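Local structure of sphingomyelinase-c (Listeria ivanovii, 1ZWX) at residues G9-T14 and N47-L52; S115-Q120 and K131-V136; K143-I148 and I189-G194; Q153-L158 and A166-Q171. The protein is a bacterial sphingomyelinase-C (SmcL) of the DNase I-like endonuclease/exonuclease/phosphatase family, built as a beta sandwich flanked by helices. All blocks are in the same frame, centred on the assembly; numbering follows the deposited sequence.

Contact 1: residues G9-T14 and N47-L52; sequences GNFKIT and NDVVIL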
# COMPACT_ATOMS: atom_id res chain seq x y z
N GLY A 9 0.07 -21.90 -2.59
CA GLY A 9 -1.29 -22.34 -2.89
C GLY A 9 -2.13 -21.18 -3.37
O GLY A 9 -1.63 -20.30 -4.07
N ASN A 10 -3.42 -21.20 -3.02
CA ASN A 10 -4.33 -20.15 -3.45
C ASN A 10 -4.29 -19.01 -2.42
O ASN A 10 -5.24 -18.87 -1.61
CB ASN A 10 -5.75 -20.68 -3.66
CG ASN A 10 -6.73 -19.59 -4.13
OD1 ASN A 10 -6.35 -18.42 -4.35
ND2 ASN A 10 -8.00 -19.97 -4.28
N PHE A 11 -3.17 -18.26 -2.43
CA PHE A 11 -3.00 -17.09 -1.56
C PHE A 11 -3.21 -15.84 -2.38
O PHE A 11 -2.71 -15.72 -3.50
CB PHE A 11 -1.61 -17.04 -0.96
CG PHE A 11 -1.55 -16.31 0.35
CD1 PHE A 11 -2.03 -16.92 1.52
CD2 PHE A 11 -1.01 -15.00 0.44
CE1 PHE A 11 -1.96 -16.27 2.74
CE2 PHE A 11 -0.94 -14.35 1.66
CZ PHE A 11 -1.42 -14.96 2.83
N LYS A 12 -3.96 -14.91 -1.78
CA LYS A 12 -4.42 -13.72 -2.48
C LYS A 12 -4.30 -12.50 -1.55
O LYS A 12 -4.78 -12.51 -0.41
CB LYS A 12 -5.85 -13.95 -2.91
CG LYS A 12 -6.45 -12.85 -3.74
CD LYS A 12 -7.66 -13.40 -4.44
CE LYS A 12 -8.77 -12.41 -4.40
NZ LYS A 12 -10.11 -13.10 -4.60
N ILE A 13 -3.66 -11.44 -2.07
CA ILE A 13 -3.42 -10.19 -1.32
C ILE A 13 -3.93 -9.06 -2.20
O ILE A 13 -3.68 -9.06 -3.41
CB ILE A 13 -1.91 -9.97 -1.08
CG1 ILE A 13 -1.31 -11.11 -0.28
CG2 ILE A 13 -1.65 -8.62 -0.33
CD1 ILE A 13 0.17 -11.11 -0.26
N THR A 14 -4.67 -8.13 -1.61
CA THR A 14 -5.07 -6.93 -2.34
C THR A 14 -4.38 -5.76 -1.64
O THR A 14 -4.31 -5.72 -0.42
CB THR A 14 -6.61 -6.75 -2.39
OG1 THR A 14 -7.17 -7.73 -3.27
CG2 THR A 14 -7.02 -5.38 -2.94
N ASN A 47 -10.08 -11.93 0.15
CA ASN A 47 -8.61 -11.87 0.20
C ASN A 47 -8.12 -12.62 1.41
O ASN A 47 -8.83 -12.67 2.41
CB ASN A 47 -8.15 -10.38 0.27
CG ASN A 47 -8.50 -9.61 -0.98
OD1 ASN A 47 -9.42 -8.75 -0.99
ND2 ASN A 47 -7.83 -9.92 -2.07
N ASP A 48 -6.90 -13.13 1.37
CA ASP A 48 -6.27 -13.60 2.58
C ASP A 48 -5.79 -12.44 3.43
O ASP A 48 -5.87 -12.47 4.66
CB ASP A 48 -5.11 -14.54 2.22
CG ASP A 48 -5.62 -15.83 1.58
OD1 ASP A 48 -6.27 -16.61 2.30
OD2 ASP A 48 -5.47 -16.00 0.37
N VAL A 49 -5.25 -11.41 2.76
CA VAL A 49 -4.57 -10.30 3.43
C VAL A 49 -4.87 -9.04 2.59
O VAL A 49 -4.98 -9.10 1.34
CB VAL A 49 -3.00 -10.54 3.53
CG1 VAL A 49 -2.27 -9.27 3.97
CG2 VAL A 49 -2.67 -11.68 4.51
N VAL A 50 -5.04 -7.91 3.27
CA VAL A 50 -5.24 -6.63 2.56
C VAL A 50 -4.21 -5.65 3.10
O VAL A 50 -4.01 -5.54 4.32
CB VAL A 50 -6.66 -6.02 2.78
CG1 VAL A 50 -6.71 -4.55 2.23
CG2 VAL A 50 -7.73 -6.84 2.07
N ILE A 51 -3.53 -4.96 2.18
CA ILE A 51 -2.53 -3.94 2.56
C ILE A 51 -3.14 -2.59 2.27
O ILE A 51 -3.64 -2.39 1.18
CB ILE A 51 -1.22 -4.08 1.73
CG1 ILE A 51 -0.54 -5.43 2.04
CG2 ILE A 51 -0.28 -2.85 1.99
CD1 ILE A 51 0.67 -5.74 1.08
N LEU A 52 -3.14 -1.69 3.25
CA LEU A 52 -3.67 -0.34 3.02
C LEU A 52 -2.54 0.69 3.04
O LEU A 52 -1.60 0.53 3.81
CB LEU A 52 -4.65 0.03 4.13
CG LEU A 52 -5.84 -0.92 4.26
CD1 LEU A 52 -6.66 -0.46 5.47
CD2 LEU A 52 -6.69 -0.92 2.99
O HOH W 1 -7.40 -17.07 -1.14
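Asp48 meets Phe11 and Lys12 with both its carboxylate and its CB. Among the polar bonds, OD2 of Asp48 takes the backbone N of Lys12 at 2.8 Å on its anti lone pair, while the N of Asp48 gives a bond back to Lys12 O, also 2.8 Å. A water lies within hydrogen-bonding distance of Asp48 OD2 and the carbonyl O of Asn10. OD1 forms a salt bridge with Lys140 and accepts a hydrogen bond from Trp109 NE1. Regular parallel pairing takes over further along: Thr14 N reaches Val49 O at 3.1 Å and Ile51 N reaches Thr14 O at 2.8 Å, joining strands 12-20 and 49-55 of one beta-alpha-beta unit. In the CH-pi contact, CB of Asp48 sits over one face of the Phe11 ring, 3.8 Å from its centroid, with the carboxylate plane only 6° from that of the ring. Apolar contacts follow: CZ of Phe11 meets Val49 CG2 obliquely at 3.9 Å, and Ile13 CG2 lies 4.0 Å from Ile51 CD1. Phe11 also stacks on Tyr145 of the second sheet. A buried carboxylate with so many donors is probably ionised, and it stands in for a backbone acceptor where the regular pairing begins.

Contact 2: residues S115-Q120 and K131-V136; sequences SQHIFQ and KGFAYV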
# COMPACT_ATOMS: atom_id res chain seq x y z
N SER A 115 5.35 -6.14 13.50
CA SER A 115 6.24 -5.08 13.91
C SER A 115 6.19 -3.94 12.88
O SER A 115 5.69 -4.12 11.78
CB SER A 115 7.67 -5.60 14.08
OG SER A 115 8.11 -6.13 12.84
N GLN A 116 6.67 -2.77 13.27
CA GLN A 116 6.68 -1.63 12.37
C GLN A 116 8.09 -1.06 12.30
O GLN A 116 8.86 -1.10 13.28
CB GLN A 116 5.67 -0.54 12.82
CG GLN A 116 6.05 0.11 14.13
CD GLN A 116 5.17 1.32 14.45
OE1 GLN A 116 4.57 1.88 13.55
NE2 GLN A 116 5.10 1.71 15.72
N HIS A 117 8.40 -0.48 11.15
CA HIS A 117 9.71 0.10 10.94
C HIS A 117 9.52 1.40 10.21
O HIS A 117 9.01 1.43 9.08
CB HIS A 117 10.60 -0.82 10.10
CG HIS A 117 11.97 -0.27 9.89
ND1 HIS A 117 13.09 -0.79 10.52
CD2 HIS A 117 12.41 0.78 9.15
CE1 HIS A 117 14.15 -0.09 10.15
NE2 HIS A 117 13.76 0.88 9.34
N ILE A 118 9.91 2.48 10.86
CA ILE A 118 9.72 3.82 10.34
C ILE A 118 10.99 4.21 9.58
O ILE A 118 12.09 4.12 10.13
CB ILE A 118 9.45 4.83 11.49
CG1 ILE A 118 8.23 4.37 12.35
CG2 ILE A 118 9.22 6.24 10.95
CD1 ILE A 118 7.00 3.98 11.51
N PHE A 119 10.83 4.66 8.34
CA PHE A 119 11.99 5.00 7.49
C PHE A 119 12.84 6.10 8.11
O PHE A 119 12.32 7.02 8.75
CB PHE A 119 11.54 5.43 6.12
CG PHE A 119 10.94 4.33 5.29
CD1 PHE A 119 11.51 3.04 5.25
CD2 PHE A 119 9.81 4.58 4.56
CE1 PHE A 119 10.92 2.04 4.48
CE2 PHE A 119 9.24 3.61 3.78
CZ PHE A 119 9.81 2.32 3.74
N GLN A 120 14.15 6.02 7.89
CA GLN A 120 15.09 6.93 8.51
C GLN A 120 15.45 8.07 7.59
O GLN A 120 16.15 9.01 8.01
CB GLN A 120 16.37 6.17 8.91
CG GLN A 120 16.18 5.20 10.10
CD GLN A 120 16.29 5.87 11.46
OE1 GLN A 120 16.22 7.10 11.58
NE2 GLN A 120 16.49 5.07 12.51
N LYS A 131 6.43 7.74 7.45
CA LYS A 131 6.34 6.65 6.47
C LYS A 131 7.30 5.52 6.86
O LYS A 131 8.28 5.75 7.59
CB LYS A 131 6.59 7.13 5.04
CG LYS A 131 5.47 8.05 4.39
CD LYS A 131 5.85 8.15 2.86
CE LYS A 131 4.67 8.43 1.96
NZ LYS A 131 5.17 8.83 0.61
N GLY A 132 6.99 4.30 6.42
CA GLY A 132 7.69 3.11 6.94
C GLY A 132 7.10 1.86 6.34
O GLY A 132 6.50 1.90 5.27
N PHE A 133 7.26 0.74 7.04
CA PHE A 133 6.58 -0.47 6.63
C PHE A 133 6.11 -1.24 7.86
O PHE A 133 6.64 -1.06 8.95
CB PHE A 133 7.47 -1.35 5.71
CG PHE A 133 8.80 -1.74 6.31
CD1 PHE A 133 9.93 -0.94 6.11
CD2 PHE A 133 8.95 -2.97 6.99
CE1 PHE A 133 11.18 -1.32 6.65
CE2 PHE A 133 10.18 -3.35 7.50
CZ PHE A 133 11.30 -2.51 7.35
N ALA A 134 5.08 -2.06 7.64
CA ALA A 134 4.55 -2.99 8.64
C ALA A 134 4.92 -4.41 8.21
O ALA A 134 4.83 -4.74 7.03
CB ALA A 134 3.01 -2.87 8.71
N TYR A 135 5.30 -5.23 9.18
CA TYR A 135 5.62 -6.62 8.89
C TYR A 135 4.60 -7.45 9.68
O TYR A 135 4.39 -7.17 10.85
CB TYR A 135 7.02 -6.95 9.42
CG TYR A 135 7.28 -8.44 9.54
CD1 TYR A 135 7.58 -9.21 8.40
CD2 TYR A 135 7.17 -9.09 10.79
CE1 TYR A 135 7.81 -10.62 8.52
CE2 TYR A 135 7.37 -10.47 10.90
CZ TYR A 135 7.71 -11.22 9.77
OH TYR A 135 7.92 -12.59 9.87
N VAL A 136 4.01 -8.43 9.03
CA VAL A 136 3.25 -9.46 9.76
C VAL A 136 3.71 -10.87 9.38
O VAL A 136 4.06 -11.13 8.23
CB VAL A 136 1.70 -9.32 9.57
CG1 VAL A 136 1.21 -7.96 10.02
CG2 VAL A 136 1.23 -9.61 8.16
O HOH W 2 9.75 8.16 7.95
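His117 and Phe133 lie side by side on one face of two antiparallel strands, ring planes 10° apart but slid so far that the rings barely overlap. What lies over the Phe133 face is CB of His117, 3.6 Å from the ring centroid and offset toward the rim. Phe133 gets there through a chi1 of 56°, which sets CG between its backbone N and carbonyl carbon and leans the ring across toward the neighbouring strand. Phe119 completes the aromatic cluster: its CE1 comes to the edge of Phe133, 3.5 Å from CD1, with the two planes at 49°. Strands 111-118 and 132-140 are neighbours in one sheet of the sandwich, and this aromatic face lies against helix 161-182, where Glu174 binds His117 NE2; Glu90 holds ND1. The backbones of His117 and Phe133 bond in both directions, Phe133 N to His117 O at 2.8 Å. Beyond them the Phe119 ring covers Gly132, whose CA stands over the ring face, 3.6 Å from the centroid; Ile118 and Gly132 approach to 4.0 Å between their CA atoms. Past the strand end, Phe119 N bonds Lys131 O at 2.9 Å, and a water donates to both Lys131 O and Phe119 O.

Contact 3: residues K143-I148 and I189-G194; sequences KPYHII and IIFIGG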
# COMPACT_ATOMS: atom_id res chain seq x y z
N LYS A 143 0.25 -23.14 8.00
CA LYS A 143 1.29 -22.66 7.08
C LYS A 143 1.57 -21.17 7.29
O LYS A 143 0.65 -20.36 7.33
CB LYS A 143 0.82 -22.92 5.65
CG LYS A 143 0.69 -24.41 5.32
CD LYS A 143 0.01 -24.65 3.98
CE LYS A 143 -1.41 -24.12 3.97
NZ LYS A 143 -2.05 -24.13 2.62
N PRO A 144 2.87 -20.81 7.40
CA PRO A 144 3.23 -19.41 7.59
C PRO A 144 3.33 -18.59 6.31
O PRO A 144 3.74 -19.10 5.22
CB PRO A 144 4.58 -19.50 8.29
CG PRO A 144 5.18 -20.85 7.79
CD PRO A 144 4.05 -21.70 7.30
N TYR A 145 2.96 -17.31 6.42
CA TYR A 145 3.05 -16.37 5.30
C TYR A 145 3.54 -15.06 5.89
O TYR A 145 3.12 -14.68 6.98
CB TYR A 145 1.72 -16.17 4.56
CG TYR A 145 1.19 -17.40 3.89
CD1 TYR A 145 1.36 -17.62 2.54
CD2 TYR A 145 0.50 -18.37 4.63
CE1 TYR A 145 0.85 -18.79 1.91
CE2 TYR A 145 -0.00 -19.53 4.03
CZ TYR A 145 0.16 -19.73 2.69
OH TYR A 145 -0.35 -20.88 2.14
N HIS A 146 4.52 -14.44 5.21
CA HIS A 146 5.16 -13.21 5.70
C HIS A 146 4.78 -12.09 4.73
O HIS A 146 4.86 -12.26 3.50
CB HIS A 146 6.69 -13.37 5.82
CG HIS A 146 7.11 -14.54 6.67
ND1 HIS A 146 7.52 -14.38 7.97
CD2 HIS A 146 7.16 -15.87 6.41
CE1 HIS A 146 7.83 -15.57 8.48
NE2 HIS A 146 7.64 -16.48 7.55
N ILE A 147 4.31 -10.97 5.27
CA ILE A 147 3.81 -9.88 4.41
C ILE A 147 4.39 -8.58 4.93
O ILE A 147 4.32 -8.30 6.13
CB ILE A 147 2.26 -9.75 4.39
CG1 ILE A 147 1.60 -11.00 3.80
CG2 ILE A 147 1.83 -8.52 3.57
CD1 ILE A 147 1.18 -12.02 4.92
N ILE A 148 5.03 -7.85 4.02
CA ILE A 148 5.52 -6.50 4.30
C ILE A 148 4.69 -5.56 3.44
O ILE A 148 4.61 -5.72 2.21
CB ILE A 148 7.04 -6.39 4.03
CG1 ILE A 148 7.77 -7.18 5.12
CG2 ILE A 148 7.48 -4.89 3.95
CD1 ILE A 148 9.27 -7.32 4.93
N ILE A 189 7.41 -18.18 2.47
CA ILE A 189 7.22 -17.13 1.47
C ILE A 189 7.15 -15.73 2.12
O ILE A 189 6.59 -15.56 3.21
CB ILE A 189 5.99 -17.40 0.60
CG1 ILE A 189 5.92 -16.44 -0.60
CG2 ILE A 189 4.68 -17.39 1.48
CD1 ILE A 189 5.03 -16.88 -1.79
N ILE A 190 7.75 -14.74 1.44
CA ILE A 190 7.70 -13.33 1.85
C ILE A 190 7.13 -12.52 0.68
O ILE A 190 7.59 -12.64 -0.48
CB ILE A 190 9.08 -12.77 2.24
CG1 ILE A 190 9.77 -13.66 3.25
CG2 ILE A 190 8.96 -11.29 2.74
CD1 ILE A 190 11.19 -13.22 3.59
N PHE A 191 6.11 -11.73 1.00
CA PHE A 191 5.51 -10.80 0.05
C PHE A 191 5.88 -9.37 0.49
O PHE A 191 6.03 -9.08 1.69
CB PHE A 191 3.99 -10.90 0.04
CG PHE A 191 3.45 -12.25 -0.36
CD1 PHE A 191 3.13 -13.20 0.61
CD2 PHE A 191 3.20 -12.54 -1.70
CE1 PHE A 191 2.58 -14.44 0.24
CE2 PHE A 191 2.65 -13.78 -2.08
CZ PHE A 191 2.32 -14.72 -1.08
N ILE A 192 6.06 -8.51 -0.50
CA ILE A 192 6.37 -7.09 -0.24
C ILE A 192 5.44 -6.34 -1.17
O ILE A 192 5.48 -6.50 -2.37
CB ILE A 192 7.86 -6.71 -0.55
CG1 ILE A 192 8.87 -7.54 0.26
CG2 ILE A 192 8.11 -5.18 -0.23
CD1 ILE A 192 10.34 -7.41 -0.31
N GLY A 193 4.54 -5.55 -0.59
CA GLY A 193 3.55 -4.86 -1.42
C GLY A 193 3.20 -3.46 -0.94
O GLY A 193 3.48 -3.08 0.19
N GLY A 194 2.57 -2.70 -1.83
CA GLY A 194 2.13 -1.34 -1.53
C GLY A 194 2.50 -0.40 -2.65
O GLY A 194 2.79 -0.83 -3.77
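CG2 of Ile189 is the bump that meets the Tyr145 ring, 3.5 Å from CD1. It approaches obliquely, and a chi1 of -170° puts this methyl between the backbone N and the carbonyl carbon of Ile189. Next along the same face, the Phe191 side chain lies beside those of Tyr145 and Ile147, pointing the same way as both. Its rim fits the step between them: CE1 of Phe191 lies near the plane of the Tyr145 ring, 4.1 Å from CD1, and CD1 of Phe191 is 4.2 Å from CG1 of Ile147. One face of the Phe191 ring is backed by CG1 of Ile189 from its own strand. Phe11, just ahead of strand 12-20 of the other sheet, reaches this face, stacking on Tyr145 and meeting Phe191, so the surface belongs to the core of the sandwich. Strands 143-151 and 189-193 are the two parallel strands of a beta-alpha-beta unit whose helix, 161-182, covers the reverse face. There Ile148, Ile190 and Ile192 rest on Ile179, with CG2 of Ile148 4.2 Å from CG2 of Ile192. His146 shares that side; its CB packs 4.0 Å from CG1 of Ile190, and the carbonyl O of Ile189 lies in the plane of its ring at the edge. The imidazole nitrogens bond Tyr135 and Glu188. Between the faces, Phe191 N bonds His146 O, Ile148 N bonds Phe191 O and Gly193 N bonds Ile148 O; in this last the donor sits nearly on the line of the carbonyl at 2.8 Å.

Contact 4: residues Q153-L158 and A166-Q171; sequences QADDSL and AIRAEQ. Unlike the reference sequence in segment 153-158: Gln153 (reference Pro).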
# COMPACT_ATOMS: atom_id res chain seq x y z
N GLN A 153 8.69 7.00 -0.29
CA GLN A 153 8.84 8.39 -0.74
C GLN A 153 8.28 8.68 -2.12
O GLN A 153 8.60 7.98 -3.09
CB GLN A 153 10.36 8.71 -0.72
CG GLN A 153 10.68 10.14 -1.26
CD GLN A 153 10.31 11.24 -0.26
OE1 GLN A 153 10.58 11.13 0.95
NE2 GLN A 153 9.71 12.31 -0.76
N ALA A 154 7.49 9.77 -2.24
CA ALA A 154 6.95 10.20 -3.52
C ALA A 154 7.91 11.19 -4.20
O ALA A 154 8.75 11.80 -3.54
CB ALA A 154 5.59 10.89 -3.32
N ASP A 155 7.77 11.34 -5.52
CA ASP A 155 8.30 12.54 -6.21
C ASP A 155 7.56 13.76 -5.62
O ASP A 155 6.34 13.67 -5.36
CB ASP A 155 8.12 12.41 -7.74
CG ASP A 155 9.13 11.44 -8.38
OD1 ASP A 155 9.99 10.89 -7.67
OD2 ASP A 155 9.10 11.26 -9.61
N ASP A 156 8.30 14.86 -5.37
CA ASP A 156 7.81 16.11 -4.72
C ASP A 156 8.29 17.21 -5.65
O ASP A 156 9.45 17.18 -6.07
CB ASP A 156 8.48 16.29 -3.35
CG ASP A 156 7.84 17.44 -2.46
OD1 ASP A 156 8.00 18.67 -2.73
OD2 ASP A 156 7.21 17.10 -1.42
N SER A 157 7.45 18.20 -5.94
CA SER A 157 7.90 19.36 -6.71
C SER A 157 9.22 19.96 -6.21
O SER A 157 10.08 20.33 -7.00
CB SER A 157 6.81 20.44 -6.68
OG SER A 157 5.73 19.97 -7.45
N LEU A 158 9.39 20.01 -4.89
CA LEU A 158 10.49 20.76 -4.33
C LEU A 158 11.75 19.93 -4.04
O LEU A 158 12.70 20.43 -3.44
CB LEU A 158 10.05 21.51 -3.09
CG LEU A 158 9.01 22.62 -3.34
CD1 LEU A 158 8.80 23.44 -2.07
CD2 LEU A 158 9.43 23.51 -4.52
N ALA A 166 17.06 8.51 -4.74
CA ALA A 166 18.00 8.09 -3.71
C ALA A 166 17.29 7.73 -2.40
O ALA A 166 17.63 6.74 -1.75
CB ALA A 166 19.03 9.20 -3.43
N ILE A 167 16.33 8.57 -1.99
CA ILE A 167 15.58 8.29 -0.76
C ILE A 167 14.85 6.92 -0.90
O ILE A 167 14.97 6.09 -0.01
CB ILE A 167 14.56 9.43 -0.42
CG1 ILE A 167 15.30 10.73 -0.07
CG2 ILE A 167 13.69 9.03 0.79
CD1 ILE A 167 14.38 11.97 -0.20
N ARG A 168 14.15 6.70 -2.00
CA ARG A 168 13.43 5.42 -2.22
C ARG A 168 14.39 4.24 -2.23
O ARG A 168 14.07 3.18 -1.71
CB ARG A 168 12.68 5.41 -3.52
CG ARG A 168 11.38 6.20 -3.49
CD ARG A 168 10.58 5.94 -4.71
NE ARG A 168 11.09 6.60 -5.92
CZ ARG A 168 10.77 7.83 -6.32
NH1 ARG A 168 9.90 8.58 -5.62
NH2 ARG A 168 11.32 8.29 -7.45
N ALA A 169 15.58 4.43 -2.79
CA ALA A 169 16.59 3.39 -2.81
C ALA A 169 17.06 3.06 -1.40
O ALA A 169 17.25 1.87 -1.08
CB ALA A 169 17.77 3.79 -3.77
N GLU A 170 17.18 4.08 -0.53
CA GLU A 170 17.60 3.86 0.85
C GLU A 170 16.46 3.15 1.59
O GLU A 170 16.70 2.24 2.40
CB GLU A 170 17.95 5.18 1.54
CG GLU A 170 18.64 5.06 2.88
CD GLU A 170 17.66 4.76 4.06
OE1 GLU A 170 18.12 4.25 5.09
OE2 GLU A 170 16.46 5.03 3.94
N GLN A 171 15.23 3.56 1.30
CA GLN A 171 14.06 2.93 1.96
C GLN A 171 13.90 1.48 1.53
O GLN A 171 13.58 0.63 2.35
CB GLN A 171 12.80 3.75 1.64
CG GLN A 171 12.84 5.11 2.38
CD GLN A 171 11.67 6.00 2.01
OE1 GLN A 171 10.96 5.73 1.06
NE2 GLN A 171 11.46 7.07 2.80
O HOH W 3 9.27 9.10 2.72
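Ile167 is the first residue of the helical segment to touch the loop, laying CG2 against CB of Gln153 at 3.7 Å. The Gln153 chain bends at chi2 and passes obliquely over this isoleucine, with CG and the amide carbon close to its CB, CG2 and CD1. The bend also lets Gln153 NE2 bond Ala154 O within the loop, while OE1 takes Gly123 N. Arg168, one residue on, carries most of the polar bonds. Its chain turns at chi3 (-74°), running its CG and CD past Gln153 O and bringing the guanidinium edge to the loop. NH1 donates to Gln153 O at 2.9 Å, approaching from above the carbonyl plane although the oxygen lies in the guanidinium plane. NH1 and NH2 both converge on one oxygen, Asp155 OD1, NH2 at 2.9 Å on the syn side and NH1 at 3.1 Å from above the carboxylate plane; the two planes stand 46° apart. Ser164 also binds this oxygen, and Glu204 takes the NE of Arg168. The loop is the first connection of the beta-alpha-beta unit 143-151, 161-182, 189-193, leaving the strand and turning back to the helix that covers the sheet. A phosphate ion, probably from the crystallisation liquor, lies near the side chain of Ala154. One turn after Ile167, Gln171 extends its side chain so that OE1 receives Gln153 N on a lone pair, at 2.9 Å and nearly straight (177°). Its NE2 donates to Arg121 O and to a water that in turn donates to Gln153 OE1.

Overall arrangement
From the N terminus, contact 1 closes first, bringing strand 12-20 beside strand 49-55 after the crossover through helix 31-39. Contact 2 follows in series, with ten residues between its segments, and pairs strands 111-118 and 132-140 of the second sheet. Contact 3 adds strand 189-193 to that sheet beside 143-151, the neighbour of 132-140; contact 4 falls within its long crossover, tying the loop after strand 143-151 to helix 161-182. None of them cross. Contacts 1 and 3, with centres about 9 Å apart, meet where the two sheets face each other. Contact 2 touches contact 3 through paired strands and contact 4 through Phe119 and Lys131.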